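Local coordinates for tailspike protein (Siphovirus 9NA, PDB 3RIQ) that probably recognises and cleaves the lipopolysaccharide O-antigen of Salmonella as a trimeric receptor-binding tailspike with endorhamnosidase activity, at residues F222-R236 and R258-I270. Sequence-based numbering, arbitrary orientation.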
ATOM      1  N   PHE A 222      -0.876 -12.976  21.269  1.00 11.06           N
ATOM      2  CA  PHE A 222      -1.288 -14.351  20.878  1.00 11.02           C
ATOM      3  C   PHE A 222      -0.422 -15.415  21.561  1.00 11.70           C
ATOM      4  O   PHE A 222       0.810 -15.302  21.561  1.00 12.13           O
ATOM      5  CB  PHE A 222      -1.172 -14.552  19.362  1.00 10.78           C
ATOM      6  CG  PHE A 222      -2.131 -13.703  18.572  1.00 10.25           C
ATOM      7  CD1 PHE A 222      -3.389 -14.187  18.209  1.00 12.14           C
ATOM      8  CD2 PHE A 222      -1.816 -12.375  18.267  1.00 11.11           C
ATOM      9  CE1 PHE A 222      -4.308 -13.384  17.516  1.00 11.97           C
ATOM     10  CE2 PHE A 222      -2.735 -11.575  17.566  1.00 12.78           C
ATOM     11  CZ  PHE A 222      -3.973 -12.072  17.210  1.00 12.33           C
ATOM     12  N   ILE A 223      -1.083 -16.417  22.160  1.00 11.74           N
ATOM     13  CA  ILE A 223      -0.418 -17.543  22.802  1.00 11.77           C
ATOM     14  C   ILE A 223      -1.004 -18.844  22.251  1.00 12.20           C
ATOM     15  O   ILE A 223      -2.210 -19.098  22.412  1.00 11.18           O
ATOM     16  CB  ILE A 223      -0.646 -17.459  24.346  1.00 12.19           C
ATOM     17  CG1 ILE A 223       0.116 -16.271  24.919  1.00 12.08           C
ATOM     18  CG2 ILE A 223      -0.267 -18.784  25.061  1.00 12.43           C
ATOM     19  CD1 ILE A 223      -0.374 -15.828  26.338  1.00 13.94           C
ATOM     20  N   ARG A 224      -0.163 -19.640  21.582  1.00 10.80           N
ATOM     21  CA  ARG A 224      -0.579 -20.944  21.007  1.00 11.44           C
ATOM     22  C   ARG A 224      -1.819 -20.810  20.111  1.00 11.65           C
ATOM     23  O   ARG A 224      -2.819 -21.557  20.271  1.00 11.25           O
ATOM     24  CB  ARG A 224      -0.771 -22.055  22.087  1.00 12.57           C
ATOM     25  CG  ARG A 224      -0.637 -23.449  21.495  1.00 11.75           C
ATOM     26  CD  ARG A 224      -0.736 -24.562  22.580  1.00 12.80           C
ATOM     27  NE  ARG A 224      -0.661 -25.887  21.920  1.00 12.11           N
ATOM     28  CZ  ARG A 224       0.472 -26.511  21.589  1.00 12.62           C
ATOM     29  NH1 ARG A 224       1.662 -25.993  21.910  1.00 13.45           N
ATOM     30  NH2 ARG A 224       0.426 -27.709  20.983  1.00 14.67           N
ATOM     31  N   ASN A 225      -1.759 -19.834  19.193  1.00 10.68           N
ATOM     32  CA  ASN A 225      -2.782 -19.675  18.142  1.00 11.66           C
ATOM     33  C   ASN A 225      -2.214 -20.096  16.788  1.00 11.66           C
ATOM     34  O   ASN A 225      -1.026 -19.860  16.505  1.00 13.01           O
ATOM     35  CB  ASN A 225      -3.316 -18.226  18.067  1.00 12.24           C
ATOM     36  CG  ASN A 225      -4.421 -17.946  19.088  1.00 11.18           C
ATOM     37  OD1 ASN A 225      -5.532 -17.516  18.707  1.00 12.21           O
ATOM     38  ND2 ASN A 225      -4.142 -18.179  20.382  1.00 11.80           N
ATOM     39  N   ASP A 226      -3.054 -20.730  15.963  1.00 11.52           N
ATOM     40  CA  ASP A 226      -2.697 -21.115  14.594  1.00 12.16           C
ATOM     41  C   ASP A 226      -3.873 -20.790  13.699  1.00 11.78           C
ATOM     42  O   ASP A 226      -4.972 -21.358  13.874  1.00 12.30           O
ATOM     43  CB  ASP A 226      -2.363 -22.611  14.565  1.00 12.79           C
ATOM     44  CG  ASP A 226      -1.860 -23.092  13.210  1.00 13.18           C
ATOM     45  OD1 ASP A 226      -1.980 -22.363  12.183  1.00 12.63           O
ATOM     46  OD2 ASP A 226      -1.309 -24.239  13.183  1.00 16.13           O
ATOM     47  N   GLY A 227      -3.659 -19.882  12.758  1.00 11.34           N
ATOM     48  CA  GLY A 227      -4.736 -19.510  11.835  1.00 11.78           C
ATOM     49  C   GLY A 227      -5.128 -20.579  10.816  1.00 12.14           C
ATOM     50  O   GLY A 227      -6.092 -20.402  10.065  1.00 12.38           O
ATOM     51  N   GLY A 228      -4.376 -21.687  10.778  1.00 12.55           N
ATOM     52  CA  GLY A 228      -4.554 -22.716   9.745  1.00 12.59           C
ATOM     53  C   GLY A 228      -4.011 -22.247   8.402  1.00 12.48           C
ATOM     54  O   GLY A 228      -3.630 -21.092   8.272  1.00 13.63           O
ATOM     55  N   ASP A 229      -3.976 -23.114   7.386  1.00 11.64           N
ATOM     56  CA  ASP A 229      -3.690 -22.585   6.042  1.00 12.08           C
ATOM     57  C   ASP A 229      -4.715 -21.489   5.670  1.00 11.24           C
ATOM     58  O   ASP A 229      -4.400 -20.579   4.901  1.00 13.18           O
ATOM     59  CB  ASP A 229      -3.609 -23.705   5.011  1.00 12.96           C
ATOM     60  CG  ASP A 229      -2.359 -24.542   5.204  1.00 13.72           C
ATOM     61  OD1 ASP A 229      -1.304 -23.955   5.569  1.00 14.86           O
ATOM     62  OD2 ASP A 229      -2.438 -25.785   5.063  1.00 14.72           O
ATOM     63  N   ASP A 230      -5.890 -21.545   6.309  1.00 10.30           N
ATOM     64  CA  ASP A 230      -6.931 -20.520   6.224  1.00 11.14           C
ATOM     65  C   ASP A 230      -6.462 -19.098   6.552  1.00 11.44           C
ATOM     66  O   ASP A 230      -7.082 -18.104   6.100  1.00 11.61           O
ATOM     67  CB  ASP A 230      -8.079 -20.769   7.234  1.00 11.96           C
ATOM     68  CG  ASP A 230      -8.490 -22.230   7.410  1.00 11.29           C
ATOM     69  OD1 ASP A 230      -7.652 -23.154   7.407  1.00 14.86           O
ATOM     70  OD2 ASP A 230      -9.715 -22.409   7.678  1.00 13.11           O
ATOM     71  N   HIS A 231      -5.422 -18.975   7.390  1.00 10.93           N
ATOM     72  CA  HIS A 231      -5.002 -17.652   7.878  1.00 11.35           C
ATOM     73  C   HIS A 231      -6.154 -16.902   8.531  1.00 10.99           C
ATOM     74  O   HIS A 231      -6.321 -15.683   8.326  1.00 11.63           O
ATOM     75  CB  HIS A 231      -4.284 -16.878   6.748  1.00 11.47           C
ATOM     76  CG  HIS A 231      -2.870 -17.351   6.560  1.00 11.18           C
ATOM     77  ND1 HIS A 231      -2.580 -18.554   5.948  1.00 11.26           N
ATOM     78  CD2 HIS A 231      -1.680 -16.842   6.974  1.00 12.49           C
ATOM     79  CE1 HIS A 231      -1.279 -18.780   6.006  1.00 14.02           C
ATOM     80  NE2 HIS A 231      -0.707 -17.749   6.610  1.00 13.79           N
ATOM     81  N   ASP A 232      -6.914 -17.638   9.362  1.00 10.76           N
ATOM     82  CA  ASP A 232      -8.085 -17.089  10.045  1.00 10.78           C
ATOM     83  C   ASP A 232      -7.647 -16.775  11.483  1.00 12.00           C
ATOM     84  O   ASP A 232      -7.644 -17.650  12.340  1.00 11.95           O
ATOM     85  CB  ASP A 232      -9.232 -18.129   9.991  1.00 12.01           C
ATOM     86  CG  ASP A 232     -10.563 -17.588  10.461  1.00 12.70           C
ATOM     87  OD1 ASP A 232     -10.643 -16.477  11.024  1.00 16.20           O
ATOM     88  OD2 ASP A 232     -11.554 -18.308  10.209  1.00 15.67           O
ATOM     89  N   GLY A 233      -7.247 -15.520  11.723  1.00 10.63           N
ATOM     90  CA  GLY A 233      -6.691 -15.098  13.025  1.00 10.68           C
ATOM     91  C   GLY A 233      -5.684 -13.987  12.803  1.00  9.79           C
ATOM     92  O   GLY A 233      -5.001 -13.964  11.759  1.00 11.10           O
ATOM     93  N   GLY A 234      -5.560 -13.100  13.793  1.00  9.54           N
ATOM     94  CA  GLY A 234      -4.569 -12.020  13.743  1.00 10.55           C
ATOM     95  C   GLY A 234      -5.135 -10.657  14.045  1.00 10.62           C
ATOM     96  O   GLY A 234      -6.075 -10.528  14.832  1.00 10.51           O
ATOM     97  N   VAL A 235      -4.542  -9.623  13.444  1.00 10.65           N
ATOM     98  CA  VAL A 235      -4.922  -8.239  13.758  1.00 10.55           C
ATOM     99  C   VAL A 235      -5.004  -7.450  12.459  1.00 10.12           C
ATOM    100  O   VAL A 235      -4.093  -7.524  11.625  1.00 12.15           O
ATOM    101  CB  VAL A 235      -3.887  -7.537  14.690  1.00  9.54           C
ATOM    102  CG1 VAL A 235      -4.304  -6.094  14.958  1.00 11.54           C
ATOM    103  CG2 VAL A 235      -3.690  -8.340  15.990  1.00 12.27           C
ATOM    104  N   ARG A 236      -6.078  -6.649  12.314  1.00  9.65           N
ATOM    105  CA  ARG A 236      -6.235  -5.785  11.129  1.00  9.90           C
ATOM    106  C   ARG A 236      -6.709  -4.397  11.535  1.00 10.33           C
ATOM    107  O   ARG A 236      -7.575  -4.300  12.417  1.00 11.04           O
ATOM    108  CB  ARG A 236      -7.220  -6.414  10.130  1.00 11.14           C
ATOM    109  CG  ARG A 236      -7.471  -5.539   8.900  1.00 11.47           C
ATOM    110  CD  ARG A 236      -8.214  -6.250   7.784  1.00 12.57           C
ATOM    111  NE  ARG A 236      -9.493  -6.890   8.138  1.00 13.47           N
ATOM    112  CZ  ARG A 236     -10.683  -6.283   8.082  1.00 14.76           C
ATOM    113  NH1 ARG A 236     -10.750  -4.970   7.812  1.00 14.93           N
ATOM    114  NH2 ARG A 236     -11.815  -6.984   8.304  1.00 16.78           N
ATOM    115  N   ARG A 258       4.439 -25.581  28.193  1.00 15.52           N
ATOM    116  CA  ARG A 258       3.964 -25.899  26.821  1.00 15.32           C
ATOM    117  C   ARG A 258       4.272 -24.757  25.873  1.00 14.29           C
ATOM    118  O   ARG A 258       4.150 -23.575  26.249  1.00 15.44           O
ATOM    119  CB  ARG A 258       2.457 -26.190  26.807  1.00 15.70           C
ATOM    120  CG  ARG A 258       1.916 -26.504  25.394  1.00 15.82           C
ATOM    121  CD  ARG A 258       0.511 -27.026  25.344  1.00 16.99           C
ATOM    122  NE  ARG A 258       0.485 -28.380  25.859  1.00 18.98           N
ATOM    123  CZ  ARG A 258      -0.163 -28.764  26.963  1.00 20.04           C
ATOM    124  NH1 ARG A 258      -0.888 -27.898  27.660  1.00 20.35           N
ATOM    125  NH2 ARG A 258      -0.081 -30.026  27.370  1.00 20.77           N
ATOM    126  N   SER A 259       4.638 -25.092  24.640  1.00 13.88           N
ATOM    127  CA  SER A 259       4.900 -24.047  23.640  1.00 13.30           C
ATOM    128  C   SER A 259       3.726 -23.068  23.510  1.00 13.76           C
ATOM    129  O   SER A 259       2.567 -23.493  23.341  1.00 13.74           O
ATOM    130  CB  SER A 259       5.183 -24.668  22.259  1.00 13.44           C
ATOM    131  OG  SER A 259       5.400 -23.619  21.313  1.00 13.92           O
ATOM    132  N   ALA A 260       4.044 -21.776  23.578  1.00 12.76           N
ATOM    133  CA  ALA A 260       3.082 -20.692  23.505  1.00 12.61           C
ATOM    134  C   ALA A 260       3.169 -19.961  22.161  1.00 12.28           C
ATOM    135  O   ALA A 260       2.664 -18.845  21.998  1.00 12.40           O
ATOM    136  CB  ALA A 260       3.378 -19.695  24.656  1.00 13.26           C
ATOM    137  N   ARG A 261       3.869 -20.575  21.219  1.00 12.41           N
ATOM    138  CA  ARG A 261       4.167 -19.983  19.911  1.00 12.67           C
ATOM    139  C   ARG A 261       2.924 -19.910  19.026  1.00 12.45           C
ATOM    140  O   ARG A 261       1.835 -20.309  19.428  1.00 13.46           O
ATOM    141  CB  ARG A 261       5.273 -20.789  19.245  1.00 12.47           C
ATOM    142  CG  ARG A 261       6.601 -20.731  20.036  1.00 12.29           C
ATOM    143  CD  ARG A 261       7.585 -21.703  19.409  1.00 13.44           C
ATOM    144  NE  ARG A 261       8.917 -21.710  20.036  1.00 13.47           N
ATOM    145  CZ  ARG A 261       9.274 -22.469  21.073  1.00 14.09           C
ATOM    146  NH1 ARG A 261       8.391 -23.285  21.665  1.00 14.06           N
ATOM    147  NH2 ARG A 261      10.529 -22.423  21.518  1.00 14.66           N
ATOM    148  N   ASN A 262       3.081 -19.380  17.813  1.00 11.34           N
ATOM    149  CA  ASN A 262       1.947 -19.060  16.943  1.00 11.12           C
ATOM    150  C   ASN A 262       2.294 -19.215  15.481  1.00 11.85           C
ATOM    151  O   ASN A 262       3.441 -18.991  15.105  1.00 13.02           O
ATOM    152  CB  ASN A 262       1.463 -17.620  17.192  1.00 11.76           C
ATOM    153  CG  ASN A 262       1.132 -17.376  18.642  1.00 10.81           C
ATOM    154  OD1 ASN A 262      -0.021 -17.560  19.058  1.00 11.41           O
ATOM    155  ND2 ASN A 262       2.144 -16.961  19.440  1.00 12.64           N
ATOM    156  N   TYR A 263       1.277 -19.531  14.673  1.00 11.08           N
ATOM    157  CA  TYR A 263       1.434 -19.877  13.266  1.00 11.36           C
ATOM    158  C   TYR A 263       0.346 -19.306  12.410  1.00 11.08           C
ATOM    159  O   TYR A 263      -0.806 -19.160  12.857  1.00 11.70           O
ATOM    160  CB  TYR A 263       1.389 -21.425  13.067  1.00 11.33           C
ATOM    161  CG  TYR A 263       2.607 -22.136  13.615  1.00 11.84           C
ATOM    162  CD1 TYR A 263       3.698 -22.438  12.789  1.00 12.32           C
ATOM    163  CD2 TYR A 263       2.683 -22.502  14.963  1.00 12.47           C
ATOM    164  CE1 TYR A 263       4.839 -23.058  13.290  1.00 12.98           C
ATOM    165  CE2 TYR A 263       3.809 -23.140  15.471  1.00 13.82           C
ATOM    166  CZ  TYR A 263       4.893 -23.411  14.620  1.00 13.01           C
ATOM    167  OH  TYR A 263       6.003 -24.019  15.104  1.00 15.33           O
ATOM    168  N   ARG A 264       0.705 -18.959  11.174  1.00 11.06           N
ATOM    169  CA  ARG A 264      -0.306 -18.708  10.145  1.00 10.58           C
ATOM    170  C   ARG A 264      -1.357 -17.633  10.473  1.00 11.01           C
ATOM    171  O   ARG A 264      -2.573 -17.826  10.282  1.00 11.79           O
ATOM    172  CB  ARG A 264      -0.963 -20.047   9.718  1.00 11.08           C
ATOM    173  CG  ARG A 264       0.071 -20.930   8.999  1.00 11.75           C
ATOM    174  CD  ARG A 264      -0.504 -22.258   8.517  1.00 12.00           C
ATOM    175  NE  ARG A 264      -0.963 -23.145   9.585  1.00 12.62           N
ATOM    176  CZ  ARG A 264      -1.142 -24.462   9.439  1.00 14.16           C
ATOM    177  NH1 ARG A 264      -0.937 -25.041   8.257  1.00 13.59           N
ATOM    178  NH2 ARG A 264      -1.543 -25.195  10.468  1.00 14.55           N
ATOM    179  N   LEU A 265      -0.887 -16.514  11.028  1.00 10.46           N
ATOM    180  CA  LEU A 265      -1.774 -15.380  11.323  1.00 11.06           C
ATOM    181  C   LEU A 265      -1.584 -14.300  10.258  1.00 10.72           C
ATOM    182  O   LEU A 265      -0.593 -14.326   9.483  1.00 12.32           O
ATOM    183  CB  LEU A 265      -1.453 -14.807  12.718  1.00 11.66           C
ATOM    184  CG  LEU A 265      -1.658 -15.829  13.856  1.00 12.08           C
ATOM    185  CD1 LEU A 265      -1.137 -15.256  15.189  1.00 12.58           C
ATOM    186  CD2 LEU A 265      -3.143 -16.219  14.012  1.00 13.26           C
ATOM    187  N   VAL A 266      -2.522 -13.348  10.229  1.00 11.08           N
ATOM    188  CA  VAL A 266      -2.427 -12.178   9.350  1.00 10.96           C
ATOM    189  C   VAL A 266      -2.367 -10.911  10.189  1.00 10.37           C
ATOM    190  O   VAL A 266      -3.209 -10.716  11.088  1.00 11.33           O
ATOM    191  CB  VAL A 266      -3.664 -12.086   8.412  1.00 11.17           C
ATOM    192  CG1 VAL A 266      -3.576 -10.794   7.548  1.00 14.46           C
ATOM    193  CG2 VAL A 266      -3.769 -13.322   7.517  1.00 14.03           C
ATOM    194  N   PHE A 267      -1.358 -10.077   9.918  1.00 10.83           N
ATOM    195  CA  PHE A 267      -1.228  -8.767  10.539  1.00 10.65           C
ATOM    196  C   PHE A 267      -1.265  -7.768   9.395  1.00 10.74           C
ATOM    197  O   PHE A 267      -0.307  -7.707   8.595  1.00 12.61           O
ATOM    198  CB  PHE A 267       0.096  -8.668  11.318  1.00 10.75           C
ATOM    199  CG  PHE A 267       0.234  -9.726  12.392  1.00 11.60           C
ATOM    200  CD1 PHE A 267      -0.329  -9.520  13.651  1.00 12.93           C
ATOM    201  CD2 PHE A 267       0.859 -10.975  12.127  1.00 13.36           C
ATOM    202  CE1 PHE A 267      -0.215 -10.501  14.645  1.00 14.44           C
ATOM    203  CE2 PHE A 267       0.952 -11.974  13.129  1.00 14.96           C
ATOM    204  CZ  PHE A 267       0.416 -11.728  14.383  1.00 14.75           C
ATOM    205  N   ASP A 268      -2.366  -7.009   9.317  1.00 10.18           N
ATOM    206  CA  ASP A 268      -2.625  -6.126   8.171  1.00 11.56           C
ATOM    207  C   ASP A 268      -3.019  -4.729   8.655  1.00 11.59           C
ATOM    208  O   ASP A 268      -4.075  -4.576   9.272  1.00 12.70           O
ATOM    209  CB  ASP A 268      -3.744  -6.741   7.296  1.00 12.09           C
ATOM    210  CG  ASP A 268      -4.229  -5.809   6.177  1.00 12.30           C
ATOM    211  OD1 ASP A 268      -3.503  -4.878   5.762  1.00 13.88           O
ATOM    212  OD2 ASP A 268      -5.358  -6.049   5.672  1.00 15.41           O
ATOM    213  N   ASN A 269      -2.194  -3.727   8.358  1.00 11.48           N
ATOM    214  CA  ASN A 269      -2.503  -2.337   8.682  1.00 11.14           C
ATOM    215  C   ASN A 269      -2.492  -2.082  10.174  1.00 11.37           C
ATOM    216  O   ASN A 269      -3.538  -1.829  10.811  1.00 12.88           O
ATOM    217  CB  ASN A 269      -3.814  -1.864   8.050  1.00 12.32           C
ATOM    218  CG  ASN A 269      -3.943  -0.345   8.083  1.00 13.83           C
ATOM    219  OD1 ASN A 269      -2.955   0.327   8.361  1.00 17.24           O
ATOM    220  ND2 ASN A 269      -5.146   0.187   7.887  1.00 13.79           N
ATOM    221  N   ILE A 270      -1.299  -2.136  10.728  1.00 11.20           N
ATOM    222  CA  ILE A 270      -1.081  -1.826  12.120  1.00 12.07           C
ATOM    223  C   ILE A 270      -0.206  -0.586  12.140  1.00 10.96           C
ATOM    224  O   ILE A 270       0.810  -0.540  11.451  1.00 11.74           O
ATOM    225  CB  ILE A 270      -0.410  -2.982  12.861  1.00 12.64           C
ATOM    226  CG1 ILE A 270      -1.309  -4.236  12.798  1.00 16.42           C
ATOM    227  CG2 ILE A 270      -0.069  -2.556  14.346  1.00 13.36           C
ATOM    228  CD1 ILE A 270      -0.677  -5.499  13.292  1.00 18.82           C
TER
HETATM  229  O   HOH W   1      -0.904 -27.678   6.394  1.00 24.62           O
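Strands 234-236 and 266-268 run parallel, their axes 4.8 Å apart at closest approach and 17° from alignment. Val266 N donates to Gly233 O, Val235 N to Val266 O and Asp268 N to Val235 O. Ahead of the turn at 228-231, Asp226 and Tyr263 form a single bridge: Tyr263 N reaches Asn225 O and Gly227 N reaches Tyr263 O. Between these two regions residues 228-231 form a type I beta turn.

Parallel stacking of successive coils is that of the right-handed beta-helix, here interrupted by extra residues in 222-236 between Gly227 and Gly234, and the inward side chains line up along its interior. Leu265 lays CD1 over one face of the Phe222 ring, 4.1 Å from the centroid, while CE2 of Phe222 passes CE1 of Phe267. Asn262 OD1 receives the backbone N of Asn225 at 2.9 Å from above its amide plane; Asn262 ND2 makes a weaker bond to Phe222 O.

At the turn, Arg264 takes the carboxylate of Asp226 in a side-on salt bridge. Its NE lies 2.9 Å from Asp226 OD1, on the syn lone pair, and its NH2 2.9 Å from Asp226 OD2, with the two planes 34° apart. Gly228 N also donates to Asp226 OD1, closing an Asx turn that fixes the carboxylate. A bend at chi3 (-64°) folds the guanidinium of Arg264 over the Gly228-Asp229 peptide, and NH1 reaches the side-chain OD1 of Asp229 in a second salt bridge, its hydrogen bond weak; a water joins NH1 to Asp229 OD2. Arg264 CB sits over the His231 ring, which is held at both nitrogens, ND1 by Asp229 O and NE2 by Gln309 O.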